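Beta-porphyranase B (Bacteroides plebeius, PDB 4AWD) cleaves the sulfated red-seaweed polysaccharide porphyran at its (1->4) linkages between beta-D-galactopyranose and alpha-L-galactopyranose-6-sulfate, releasing mostly disaccharides. Local coordinates at residues S30-H35 and W48-D53; I98-L103 and S143-S148; T252-F255 and K260-Y263. All coordinates share one frame; numbering follows the deposited sequence.

Contact 1. Residues S30-H35 and W48-D53; sequences SLAEEH and WVVNED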
ATOM      1  N   SER A  30      -5.351   3.224  22.514  1.00 17.01           N
ATOM      2  CA  SER A  30      -6.631   3.848  22.909  1.00 16.89           C
ATOM      3  C   SER A  30      -7.367   4.520  21.755  1.00 16.65           C
ATOM      4  O   SER A  30      -8.601   4.438  21.655  1.00 16.62           O
ATOM      5  CB  SER A  30      -6.433   4.884  24.021  1.00 16.27           C
ATOM      6  OG  SER A  30      -5.483   4.438  24.974  1.00 17.78           O
ATOM      7  N   LEU A  31      -6.614   5.208  20.906  1.00 16.48           N
ATOM      8  CA  LEU A  31      -7.212   5.914  19.790  1.00 16.55           C
ATOM      9  C   LEU A  31      -7.814   4.918  18.805  1.00 16.63           C
ATOM     10  O   LEU A  31      -8.908   5.145  18.290  1.00 16.97           O
ATOM     11  CB  LEU A  31      -6.195   6.841  19.119  1.00 16.38           C
ATOM     12  CG  LEU A  31      -5.935   8.133  19.906  1.00 15.99           C
ATOM     13  CD1 LEU A  31      -4.850   8.944  19.245  1.00 15.05           C
ATOM     14  CD2 LEU A  31      -7.198   8.969  20.035  1.00 15.26           C
ATOM     15  N   ALA A  32      -7.116   3.806  18.590  1.00 16.69           N
ATOM     16  CA  ALA A  32      -7.595   2.742  17.709  1.00 17.09           C
ATOM     17  C   ALA A  32      -8.824   2.046  18.270  1.00 17.27           C
ATOM     18  O   ALA A  32      -9.740   1.734  17.518  1.00 16.90           O
ATOM     19  CB  ALA A  32      -6.485   1.722  17.405  1.00 16.69           C
ATOM     20  N   GLU A  33      -8.840   1.796  19.581  1.00 18.12           N
ATOM     21  CA  GLU A  33     -10.020   1.204  20.235  1.00 18.98           C
ATOM     22  C   GLU A  33     -11.237   2.107  20.059  1.00 19.32           C
ATOM     23  O   GLU A  33     -12.315   1.641  19.688  1.00 19.31           O
ATOM     24  CB  GLU A  33      -9.764   0.950  21.725  1.00 19.08           C
ATOM     25  CG  GLU A  33     -10.893   0.232  22.455  1.00 20.10           C
ATOM     26  CD  GLU A  33     -10.886  -1.285  22.256  1.00 24.47           C
ATOM     27  OE1 GLU A  33      -9.916  -1.827  21.661  1.00 25.70           O
ATOM     28  OE2 GLU A  33     -11.860  -1.944  22.712  1.00 27.04           O
ATOM     29  N   GLU A  34     -11.045   3.400  20.310  1.00 19.87           N
ATOM     30  CA  GLU A  34     -12.092   4.399  20.139  1.00 20.68           C
ATOM     31  C   GLU A  34     -12.592   4.468  18.687  1.00 20.97           C
ATOM     32  O   GLU A  34     -13.776   4.707  18.458  1.00 21.29           O
ATOM     33  CB  GLU A  34     -11.586   5.763  20.626  1.00 20.82           C
ATOM     34  CG  GLU A  34     -12.556   6.944  20.448  1.00 23.09           C
ATOM     35  CD  GLU A  34     -13.821   6.868  21.326  1.00 26.44           C
ATOM     36  OE1 GLU A  34     -13.808   6.216  22.408  1.00 27.05           O
ATOM     37  OE2 GLU A  34     -14.841   7.480  20.922  1.00 27.84           O
ATOM     38  N   HIS A  35     -11.697   4.238  17.723  1.00 20.90           N
ATOM     39  CA  HIS A  35     -12.042   4.282  16.295  1.00 21.18           C
ATOM     40  C   HIS A  35     -12.993   3.155  15.818  1.00 21.40           C
ATOM     41  O   HIS A  35     -13.519   3.223  14.707  1.00 21.64           O
ATOM     42  CB  HIS A  35     -10.764   4.320  15.433  1.00 21.31           C
ATOM     43  CG  HIS A  35     -11.013   4.595  13.977  1.00 21.55           C
ATOM     44  ND1 HIS A  35     -11.624   5.749  13.525  1.00 22.11           N
ATOM     45  CD2 HIS A  35     -10.719   3.870  12.870  1.00 21.77           C
ATOM     46  CE1 HIS A  35     -11.706   5.717  12.206  1.00 21.28           C
ATOM     47  NE2 HIS A  35     -11.169   4.585  11.784  1.00 22.04           N
ATOM     48  N   TRP A  48     -15.135  -6.181  16.711  1.00 14.79           N
ATOM     49  CA  TRP A  48     -13.845  -5.718  16.238  1.00 12.97           C
ATOM     50  C   TRP A  48     -12.889  -5.587  17.418  1.00 13.91           C
ATOM     51  O   TRP A  48     -13.262  -5.093  18.490  1.00 13.62           O
ATOM     52  CB  TRP A  48     -13.958  -4.387  15.481  1.00 11.60           C
ATOM     53  CG  TRP A  48     -14.663  -4.478  14.138  1.00  4.48           C
ATOM     54  CD1 TRP A  48     -15.904  -3.985  13.823  1.00  2.00           C
ATOM     55  CD2 TRP A  48     -14.154  -5.081  12.928  1.00  2.00           C
ATOM     56  NE1 TRP A  48     -16.209  -4.275  12.500  1.00  2.00           N
ATOM     57  CE2 TRP A  48     -15.147  -4.938  11.934  1.00  2.00           C
ATOM     58  CE3 TRP A  48     -12.965  -5.754  12.601  1.00  2.00           C
ATOM     59  CZ2 TRP A  48     -14.971  -5.408  10.627  1.00  2.00           C
ATOM     60  CZ3 TRP A  48     -12.793  -6.216  11.278  1.00  2.00           C
ATOM     61  CH2 TRP A  48     -13.806  -6.045  10.320  1.00  2.00           C
ATOM     62  N   VAL A  49     -11.654  -6.041  17.199  1.00 14.19           N
ATOM     63  CA  VAL A  49     -10.613  -6.023  18.208  1.00 14.60           C
ATOM     64  C   VAL A  49      -9.308  -5.489  17.582  1.00 15.27           C
ATOM     65  O   VAL A  49      -8.944  -5.868  16.456  1.00 15.28           O
ATOM     66  CB  VAL A  49     -10.469  -7.441  18.808  1.00 14.86           C
ATOM     67  CG1 VAL A  49      -9.023  -7.893  18.896  1.00 15.39           C
ATOM     68  CG2 VAL A  49     -11.205  -7.541  20.177  1.00 14.58           C
ATOM     69  N   VAL A  50      -8.619  -4.594  18.291  1.00 15.31           N
ATOM     70  CA  VAL A  50      -7.411  -4.000  17.759  1.00 15.39           C
ATOM     71  C   VAL A  50      -6.386  -5.100  17.457  1.00 16.12           C
ATOM     72  O   VAL A  50      -6.152  -5.984  18.277  1.00 15.94           O
ATOM     73  CB  VAL A  50      -6.803  -2.965  18.723  1.00 15.04           C
ATOM     74  CG1 VAL A  50      -5.468  -2.457  18.189  1.00 15.58           C
ATOM     75  CG2 VAL A  50      -7.737  -1.813  18.928  1.00 14.63           C
ATOM     76  N   ASN A  51      -5.798  -5.061  16.263  1.00 16.68           N
ATOM     77  CA  ASN A  51      -4.624  -5.889  15.996  1.00 17.01           C
ATOM     78  C   ASN A  51      -3.384  -5.031  16.229  1.00 16.69           C
ATOM     79  O   ASN A  51      -3.035  -4.198  15.395  1.00 16.91           O
ATOM     80  CB  ASN A  51      -4.652  -6.460  14.575  1.00 17.18           C
ATOM     81  CG  ASN A  51      -3.683  -7.625  14.389  1.00 18.22           C
ATOM     82  OD1 ASN A  51      -2.642  -7.708  15.041  1.00 17.87           O
ATOM     83  ND2 ASN A  51      -4.033  -8.536  13.488  1.00 20.98           N
ATOM     84  N   GLU A  52      -2.736  -5.225  17.375  1.00 16.28           N
ATOM     85  CA  GLU A  52      -1.658  -4.327  17.804  1.00 16.16           C
ATOM     86  C   GLU A  52      -0.469  -4.355  16.866  1.00 15.62           C
ATOM     87  O   GLU A  52       0.243  -3.362  16.717  1.00 15.61           O
ATOM     88  CB  GLU A  52      -1.208  -4.655  19.217  1.00 16.15           C
ATOM     89  CG  GLU A  52      -2.299  -4.431  20.240  1.00 19.17           C
ATOM     90  CD  GLU A  52      -1.899  -4.807  21.655  1.00 22.01           C
ATOM     91  OE1 GLU A  52      -0.692  -5.034  21.910  1.00 24.00           O
ATOM     92  OE2 GLU A  52      -2.804  -4.858  22.517  1.00 23.63           O
ATOM     93  N   ASP A  53      -0.291  -5.497  16.215  1.00 15.06           N
ATOM     94  CA  ASP A  53       0.871  -5.764  15.400  1.00 14.40           C
ATOM     95  C   ASP A  53       0.971  -4.871  14.167  1.00 13.77           C
ATOM     96  O   ASP A  53       2.054  -4.674  13.642  1.00 13.79           O
ATOM     97  CB  ASP A  53       0.881  -7.249  15.021  1.00 15.09           C
ATOM     98  CG  ASP A  53       1.202  -8.160  16.220  1.00 15.47           C
ATOM     99  OD1 ASP A  53       1.564  -7.644  17.306  1.00 15.67           O
ATOM    100  OD2 ASP A  53       1.094  -9.389  16.074  1.00 14.86           O
TER
HETATM  101  O   HOH W   1      -9.358  -4.128  21.081  1.00 17.90           O
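V50, on strand 46-50, turns one methyl to the short N-terminal helix 30-34 and meets A32 and E33 with it. Its CG1 stands anti to the backbone N (chi1 175°), which leaves CG2 beside that N and directed at the helix. There V50 CG2 lies 4.0 Å from A32 CB, a methyl-to-methyl contact, and 3.8 Å from E33 N. Alanine suits this place because its small side chain lets the helix come close to the branched valine, whose CG2 methyl rests against it.

E33 crosses V50 obliquely. Its CG extends anti to the backbone N, then the chain bends at chi2 (81°) and brings the carboxylate toward the strand, so that E33 OE1 comes 3.5 Å from V50 CG2. A water lies beside this methyl, accepting from V50 N at 2.9 Å. The same water is modelled as a donor to E33 OE1, but at a length too short to be trusted.

V49 and N51 bond through their backbones to strand 308-321, and Y317 of that strand also reaches A32 O. The N-terminal helix thus packs on an outer part of the GH16 beta-jelly-roll, away from the active site. Chemically, the contact is divided between a small apolar patch at A32 and an exposed, water-linked carboxylate at E33, which probably keeps its charge.

Contact 2. Residues I98-L103 and S143-S148; sequences IINTVL and SLTTMS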
ATOM      1  N   ILE A  98       6.996  10.131   5.228  1.00 13.09           N
ATOM      2  CA  ILE A  98       7.875   9.611   4.184  1.00 13.06           C
ATOM      3  C   ILE A  98       8.155  10.720   3.185  1.00 13.15           C
ATOM      4  O   ILE A  98       7.272  11.098   2.421  1.00 13.37           O
ATOM      5  CB  ILE A  98       7.309   8.359   3.457  1.00 12.88           C
ATOM      6  CG1 ILE A  98       6.906   7.255   4.463  1.00 11.86           C
ATOM      7  CG2 ILE A  98       8.360   7.835   2.481  1.00 12.40           C
ATOM      8  CD1 ILE A  98       6.226   6.014   3.819  1.00  9.93           C
ATOM      9  N   ILE A  99       9.374  11.249   3.216  1.00 13.19           N
ATOM     10  CA  ILE A  99       9.735  12.399   2.383  1.00 13.18           C
ATOM     11  C   ILE A  99      10.459  11.934   1.122  1.00 13.76           C
ATOM     12  O   ILE A  99      11.227  10.958   1.161  1.00 14.40           O
ATOM     13  CB  ILE A  99      10.555  13.482   3.188  1.00 12.84           C
ATOM     14  CG1 ILE A  99      10.635  14.811   2.418  1.00 12.69           C
ATOM     15  CG2 ILE A  99      11.946  12.957   3.632  1.00 11.69           C
ATOM     16  CD1 ILE A  99      11.291  15.988   3.195  1.00 10.18           C
ATOM     17  N   ASN A 100      10.185  12.611   0.004  1.00 13.63           N
ATOM     18  CA  ASN A 100      10.906  12.381  -1.257  1.00 13.38           C
ATOM     19  C   ASN A 100      12.008  13.409  -1.452  1.00 13.40           C
ATOM     20  O   ASN A 100      11.768  14.611  -1.347  1.00 13.40           O
ATOM     21  CB  ASN A 100       9.948  12.432  -2.447  1.00 13.43           C
ATOM     22  CG  ASN A 100       8.733  11.582  -2.237  1.00 13.03           C
ATOM     23  OD1 ASN A 100       8.852  10.404  -1.922  1.00 11.01           O
ATOM     24  ND2 ASN A 100       7.555  12.177  -2.375  1.00 11.62           N
ATOM     25  N   THR A 101      13.217  12.933  -1.722  1.00 13.24           N
ATOM     26  CA  THR A 101      14.375  13.809  -1.830  1.00 12.89           C
ATOM     27  C   THR A 101      15.168  13.469  -3.080  1.00 13.27           C
ATOM     28  O   THR A 101      15.055  12.360  -3.613  1.00 13.30           O
ATOM     29  CB  THR A 101      15.316  13.653  -0.619  1.00 12.60           C
ATOM     30  OG1 THR A 101      15.804  12.300  -0.571  1.00 12.45           O
ATOM     31  CG2 THR A 101      14.594  14.007   0.699  1.00 11.68           C
ATOM     32  N   VAL A 102      15.959  14.432  -3.538  1.00 13.33           N
ATOM     33  CA  VAL A 102      17.015  14.190  -4.507  1.00 13.91           C
ATOM     34  C   VAL A 102      18.006  13.184  -3.909  1.00 14.50           C
ATOM     35  O   VAL A 102      18.410  13.313  -2.759  1.00 14.89           O
ATOM     36  CB  VAL A 102      17.731  15.531  -4.854  1.00 14.03           C
ATOM     37  CG1 VAL A 102      19.002  15.302  -5.627  1.00 13.15           C
ATOM     38  CG2 VAL A 102      16.777  16.445  -5.639  1.00 13.73           C
ATOM     39  N   LEU A 103      18.377  12.162  -4.670  1.00 15.00           N
ATOM     40  CA  LEU A 103      19.387  11.225  -4.198  1.00 15.03           C
ATOM     41  C   LEU A 103      20.735  11.592  -4.784  1.00 15.52           C
ATOM     42  O   LEU A 103      20.897  11.614  -5.993  1.00 15.70           O
ATOM     43  CB  LEU A 103      19.031   9.782  -4.573  1.00 15.17           C
ATOM     44  CG  LEU A 103      20.065   8.765  -4.081  1.00 14.60           C
ATOM     45  CD1 LEU A 103      20.169   8.780  -2.561  1.00 14.31           C
ATOM     46  CD2 LEU A 103      19.722   7.406  -4.574  1.00 14.36           C
ATOM     47  N   SER A 143       1.794  13.573  -0.668  1.00 12.04           N
ATOM     48  CA  SER A 143       2.781  14.594  -1.014  1.00 12.67           C
ATOM     49  C   SER A 143       2.284  15.341  -2.244  1.00 13.41           C
ATOM     50  O   SER A 143       1.623  14.731  -3.096  1.00 13.78           O
ATOM     51  CB  SER A 143       4.137  13.955  -1.301  1.00 12.66           C
ATOM     52  OG  SER A 143       4.056  13.097  -2.429  1.00 12.20           O
ATOM     53  N   LEU A 144       2.565  16.648  -2.319  1.00 13.91           N
ATOM     54  CA  LEU A 144       2.264  17.459  -3.508  1.00 14.47           C
ATOM     55  C   LEU A 144       3.394  17.258  -4.516  1.00 14.62           C
ATOM     56  O   LEU A 144       4.266  18.108  -4.711  1.00 14.30           O
ATOM     57  CB  LEU A 144       2.062  18.937  -3.156  1.00 14.64           C
ATOM     58  CG  LEU A 144       1.275  19.791  -4.182  1.00 15.47           C
ATOM     59  CD1 LEU A 144      -0.160  19.346  -4.304  1.00 13.36           C
ATOM     60  CD2 LEU A 144       1.313  21.283  -3.849  1.00 16.28           C
ATOM     61  N   THR A 145       3.328  16.116  -5.183  1.00 14.97           N
ATOM     62  CA  THR A 145       4.471  15.539  -5.838  1.00 15.06           C
ATOM     63  C   THR A 145       3.933  14.523  -6.835  1.00 15.45           C
ATOM     64  O   THR A 145       2.811  14.035  -6.664  1.00 15.67           O
ATOM     65  CB  THR A 145       5.343  14.862  -4.740  1.00 15.64           C
ATOM     66  OG1 THR A 145       6.496  15.674  -4.444  1.00 15.79           O
ATOM     67  CG2 THR A 145       5.752  13.476  -5.097  1.00 13.40           C
ATOM     68  N   THR A 146       4.717  14.219  -7.873  1.00 14.78           N
ATOM     69  CA  THR A 146       4.359  13.184  -8.832  1.00 14.35           C
ATOM     70  C   THR A 146       4.873  11.788  -8.442  1.00 14.14           C
ATOM     71  O   THR A 146       4.950  10.886  -9.288  1.00 13.98           O
ATOM     72  CB  THR A 146       4.881  13.506 -10.246  1.00 14.76           C
ATOM     73  OG1 THR A 146       6.255  13.876 -10.167  1.00 15.10           O
ATOM     74  CG2 THR A 146       4.064  14.625 -10.926  1.00 14.03           C
ATOM     75  N   MET A 147       5.236  11.621  -7.172  1.00 13.27           N
ATOM     76  CA  MET A 147       5.528  10.302  -6.600  1.00 12.67           C
ATOM     77  C   MET A 147       4.332   9.821  -5.776  1.00 12.49           C
ATOM     78  O   MET A 147       3.566  10.630  -5.237  1.00 12.35           O
ATOM     79  CB  MET A 147       6.813  10.321  -5.764  1.00 12.17           C
ATOM     80  CG  MET A 147       8.056  10.302  -6.629  1.00 11.70           C
ATOM     81  SD  MET A 147       9.620  10.484  -5.759  1.00 13.05           S
ATOM     82  CE  MET A 147       9.696   8.946  -4.833  1.00 10.52           C
ATOM     83  N   SER A 148       4.169   8.507  -5.706  1.00 11.99           N
ATOM     84  CA  SER A 148       2.975   7.903  -5.117  1.00 11.86           C
ATOM     85  C   SER A 148       2.922   8.111  -3.610  1.00 11.37           C
ATOM     86  O   SER A 148       3.957   8.265  -2.964  1.00 10.91           O
ATOM     87  CB  SER A 148       2.955   6.400  -5.397  1.00 11.67           C
ATOM     88  OG  SER A 148       4.063   5.780  -4.748  1.00 13.26           O
TER
HETATM   89  O   HOH W   2       5.037  10.685  -2.024  1.00 15.63           O
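N100 sends its side chain from strand 95-107 into the loop that follows strand 134-141, where M147, T145 and S143 receive it. CB comes first, 3.9 Å from M147 SD. CG stands anti to the carbonyl carbon (chi1 -49°), a setting that carries the amide into the loop, and N100 CG lies 3.8 Å from M147 SD. The two chains thus run antiparallel past one another, with the sulfur over one face of the amide, and the bend of M147 at chi3 (68°) folds its methyl back against the amide. At the tip the two branches part. N100 OD1 meets M147 CE at 3.4 Å and is buried with no hydrogen-bond partner in the model. N100 ND2 lies toward S143 and T145, the exact place of the T145 methyl being doubtful.

ND2 gives a hydrogen bond of 2.9 Å to a water, which in turn donates to S143 OG at 2.6 Å and to S148 O at 2.8 Å. Asparagine suits the place by offering a flat amide to the thioether and an N-H to the water, while serine adds a compact acceptor.

Around this buried point of the GH16 beta-jelly-roll, the backbone of N100 bonds to S307 and that of T101 to A120 of strand 117-126. From the loop, S148 OG bonds to the backbone N of E287, a probable substrate-binding residue, just before strand 149-163 begins.

Contact 3. Residues T252-F255 and K260-Y263; sequences TVKF and KYMY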
ATOM      1  N   THR A 252     -12.953 -11.869  -0.990  1.00 13.98           N
ATOM      2  CA  THR A 252     -13.712 -10.620  -0.837  1.00 13.98           C
ATOM      3  C   THR A 252     -12.994  -9.556  -0.030  1.00 13.72           C
ATOM      4  O   THR A 252     -12.635  -9.765   1.123  1.00 14.49           O
ATOM      5  CB  THR A 252     -15.063 -10.906  -0.165  1.00 13.91           C
ATOM      6  OG1 THR A 252     -15.573 -12.139  -0.680  1.00 14.21           O
ATOM      7  CG2 THR A 252     -16.068  -9.773  -0.415  1.00 13.57           C
ATOM      8  N   VAL A 253     -12.800  -8.405  -0.651  1.00 13.65           N
ATOM      9  CA  VAL A 253     -12.200  -7.255   0.006  1.00 13.24           C
ATOM     10  C   VAL A 253     -13.080  -6.049  -0.298  1.00 13.07           C
ATOM     11  O   VAL A 253     -13.567  -5.912  -1.414  1.00 12.82           O
ATOM     12  CB  VAL A 253     -10.760  -7.006  -0.481  1.00 13.59           C
ATOM     13  CG1 VAL A 253     -10.101  -5.999   0.413  1.00 14.91           C
ATOM     14  CG2 VAL A 253      -9.935  -8.302  -0.456  1.00 12.90           C
ATOM     15  N   LYS A 254     -13.317  -5.205   0.707  1.00 13.07           N
ATOM     16  CA  LYS A 254     -14.249  -4.072   0.578  1.00 12.84           C
ATOM     17  C   LYS A 254     -13.588  -2.762   1.010  1.00 12.86           C
ATOM     18  O   LYS A 254     -13.006  -2.683   2.092  1.00 13.39           O
ATOM     19  CB  LYS A 254     -15.514  -4.316   1.411  1.00 12.14           C
ATOM     20  CG  LYS A 254     -16.241  -5.619   1.079  1.00 11.49           C
ATOM     21  CD  LYS A 254     -17.624  -5.752   1.765  1.00  8.65           C
ATOM     22  CE  LYS A 254     -18.370  -6.984   1.230  1.00  6.47           C
ATOM     23  NZ  LYS A 254     -19.703  -7.260   1.905  1.00  4.18           N
ATOM     24  N   PHE A 255     -13.716  -1.724   0.191  1.00 12.66           N
ATOM     25  CA  PHE A 255     -12.944  -0.497   0.410  1.00 12.51           C
ATOM     26  C   PHE A 255     -13.739   0.696   0.932  1.00 12.78           C
ATOM     27  O   PHE A 255     -14.889   0.918   0.542  1.00 12.93           O
ATOM     28  CB  PHE A 255     -12.150  -0.137  -0.848  1.00 12.40           C
ATOM     29  CG  PHE A 255     -11.227  -1.227  -1.285  1.00 10.93           C
ATOM     30  CD1 PHE A 255      -9.970  -1.346  -0.717  1.00  9.27           C
ATOM     31  CD2 PHE A 255     -11.639  -2.170  -2.232  1.00  9.78           C
ATOM     32  CE1 PHE A 255      -9.110  -2.381  -1.094  1.00 11.63           C
ATOM     33  CE2 PHE A 255     -10.787  -3.203  -2.623  1.00 12.04           C
ATOM     34  CZ  PHE A 255      -9.511  -3.307  -2.053  1.00 10.83           C
ATOM     35  N   LYS A 260     -16.886   5.518   4.516  1.00 14.77           N
ATOM     36  CA  LYS A 260     -18.033   5.158   3.701  1.00 15.22           C
ATOM     37  C   LYS A 260     -17.658   4.077   2.708  1.00 14.78           C
ATOM     38  O   LYS A 260     -16.647   4.186   2.021  1.00 14.65           O
ATOM     39  CB  LYS A 260     -18.576   6.393   2.943  1.00 15.81           C
ATOM     40  CG  LYS A 260     -19.172   7.509   3.834  1.00 17.76           C
ATOM     41  CD  LYS A 260     -19.362   8.821   3.043  1.00 22.46           C
ATOM     42  CE  LYS A 260     -18.096   9.725   3.066  1.00 24.39           C
ATOM     43  NZ  LYS A 260     -17.099   9.460   1.968  1.00 22.67           N
ATOM     44  N   TYR A 261     -18.487   3.043   2.611  1.00 14.60           N
ATOM     45  CA  TYR A 261     -18.265   1.982   1.628  1.00 14.17           C
ATOM     46  C   TYR A 261     -18.143   2.544   0.208  1.00 13.86           C
ATOM     47  O   TYR A 261     -18.976   3.339  -0.221  1.00 14.00           O
ATOM     48  CB  TYR A 261     -19.381   0.955   1.700  1.00 13.87           C
ATOM     49  CG  TYR A 261     -19.358  -0.084   0.590  1.00 15.20           C
ATOM     50  CD1 TYR A 261     -19.955   0.181  -0.638  1.00 14.87           C
ATOM     51  CD2 TYR A 261     -18.769  -1.339   0.781  1.00 14.26           C
ATOM     52  CE1 TYR A 261     -19.967  -0.760  -1.644  1.00 15.73           C
ATOM     53  CE2 TYR A 261     -18.768  -2.281  -0.224  1.00 15.07           C
ATOM     54  CZ  TYR A 261     -19.375  -1.986  -1.436  1.00 15.67           C
ATOM     55  OH  TYR A 261     -19.387  -2.897  -2.456  1.00 15.04           O
ATOM     56  N   MET A 262     -17.110   2.118  -0.511  1.00 13.16           N
ATOM     57  CA  MET A 262     -16.893   2.561  -1.887  1.00 13.08           C
ATOM     58  C   MET A 262     -17.227   1.490  -2.931  1.00 13.05           C
ATOM     59  O   MET A 262     -18.018   1.745  -3.831  1.00 13.04           O
ATOM     60  CB  MET A 262     -15.475   3.094  -2.067  1.00 12.75           C
ATOM     61  CG  MET A 262     -15.172   4.262  -1.137  1.00 12.64           C
ATOM     62  SD  MET A 262     -16.039   5.761  -1.646  1.00 12.60           S
ATOM     63  CE  MET A 262     -14.937   6.371  -2.931  1.00  9.94           C
ATOM     64  N   TYR A 263     -16.644   0.300  -2.790  1.00 12.99           N
ATOM     65  CA  TYR A 263     -16.905  -0.830  -3.675  1.00 13.60           C
ATOM     66  C   TYR A 263     -16.172  -2.076  -3.179  1.00 14.29           C
ATOM     67  O   TYR A 263     -15.365  -2.019  -2.249  1.00 14.44           O
ATOM     68  CB  TYR A 263     -16.501  -0.522  -5.134  1.00 13.28           C
ATOM     69  CG  TYR A 263     -15.068  -0.061  -5.270  1.00 13.46           C
ATOM     70  CD1 TYR A 263     -14.020  -0.986  -5.307  1.00 13.54           C
ATOM     71  CD2 TYR A 263     -14.752   1.302  -5.348  1.00 12.84           C
ATOM     72  CE1 TYR A 263     -12.691  -0.572  -5.419  1.00 12.05           C
ATOM     73  CE2 TYR A 263     -13.431   1.722  -5.460  1.00 13.43           C
ATOM     74  CZ  TYR A 263     -12.407   0.773  -5.490  1.00 12.66           C
ATOM     75  OH  TYR A 263     -11.101   1.173  -5.594  1.00 13.45           O
TER
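F255 and Y263 set their rings against each other where strands 252-257 and 260-265 pair as a hairpin. F255 CG is anti to its carbonyl carbon, whereas Y263 CG sits between the backbone N and the carbonyl carbon (chi1 54°), which swings the tyrosine back to the phenylalanine. The rings meet obliquely, planes at 48°, with F255 CD2 3.7 Å from Y263 CE1.

Two bonds tie the backbone beneath them. F255 N donates to Y263 O at 3.0 Å, almost straight, and M262 N donates to F255 O at 2.7 Å. The helical psi of M262 (-53°) recalls a classic beta bulge, but Y263 N makes no second bond to F255 O. M262 bends at chi2 and chi3, leading its thioether away after M262 CB has passed 3.4 Å from F255 O.

On the other side of the hairpin, K254 runs extended beyond CG, and its CD lies near the plane of the Y261 ring, at the CE2 edge, 4.2 Å off. Its aliphatic length packs there while the ammonium continues away. Y261 OH bonds to D227 O and T264 OG1.

The two aromatic residue types suit different needs: phenylalanine brings a purely apolar ring, which also packs on L177 and C245, and tyrosine joins an apolar ring to a hydroxyl satisfied by a main-chain carbonyl. The contact is thus apolar between its side chains and polar along its backbones; the bond of Y263 OH to M203 O, with the packing on F255, probably limits rotation of the Y263 ring, some 9 Å from the side chain of E181, the likely proton donor.

In the fold
From the N terminus, contact 1 comes first, bringing strand 46-50 back beside helix 30-34 and closing a loop of 12 residues. Contact 2 then spans 39 residues, joining strand 95-107 to the loop between strands 134-141 and 149-163. Contact 3 is the most local, with four residues, including the hairpin turn, between its segments. The three follow in series; none nests in or crosses another. Their centres lie about 30 Å (1 and 2), 20 Å (1 and 3) and 28 Å (2 and 3) apart, so they tie separate regions of the GH16 beta-sandwich. Contacts 2 and 3 sit on opposite sides of the chain's centre, each near probable substrate-binding residues, while contact 1 lies away from them.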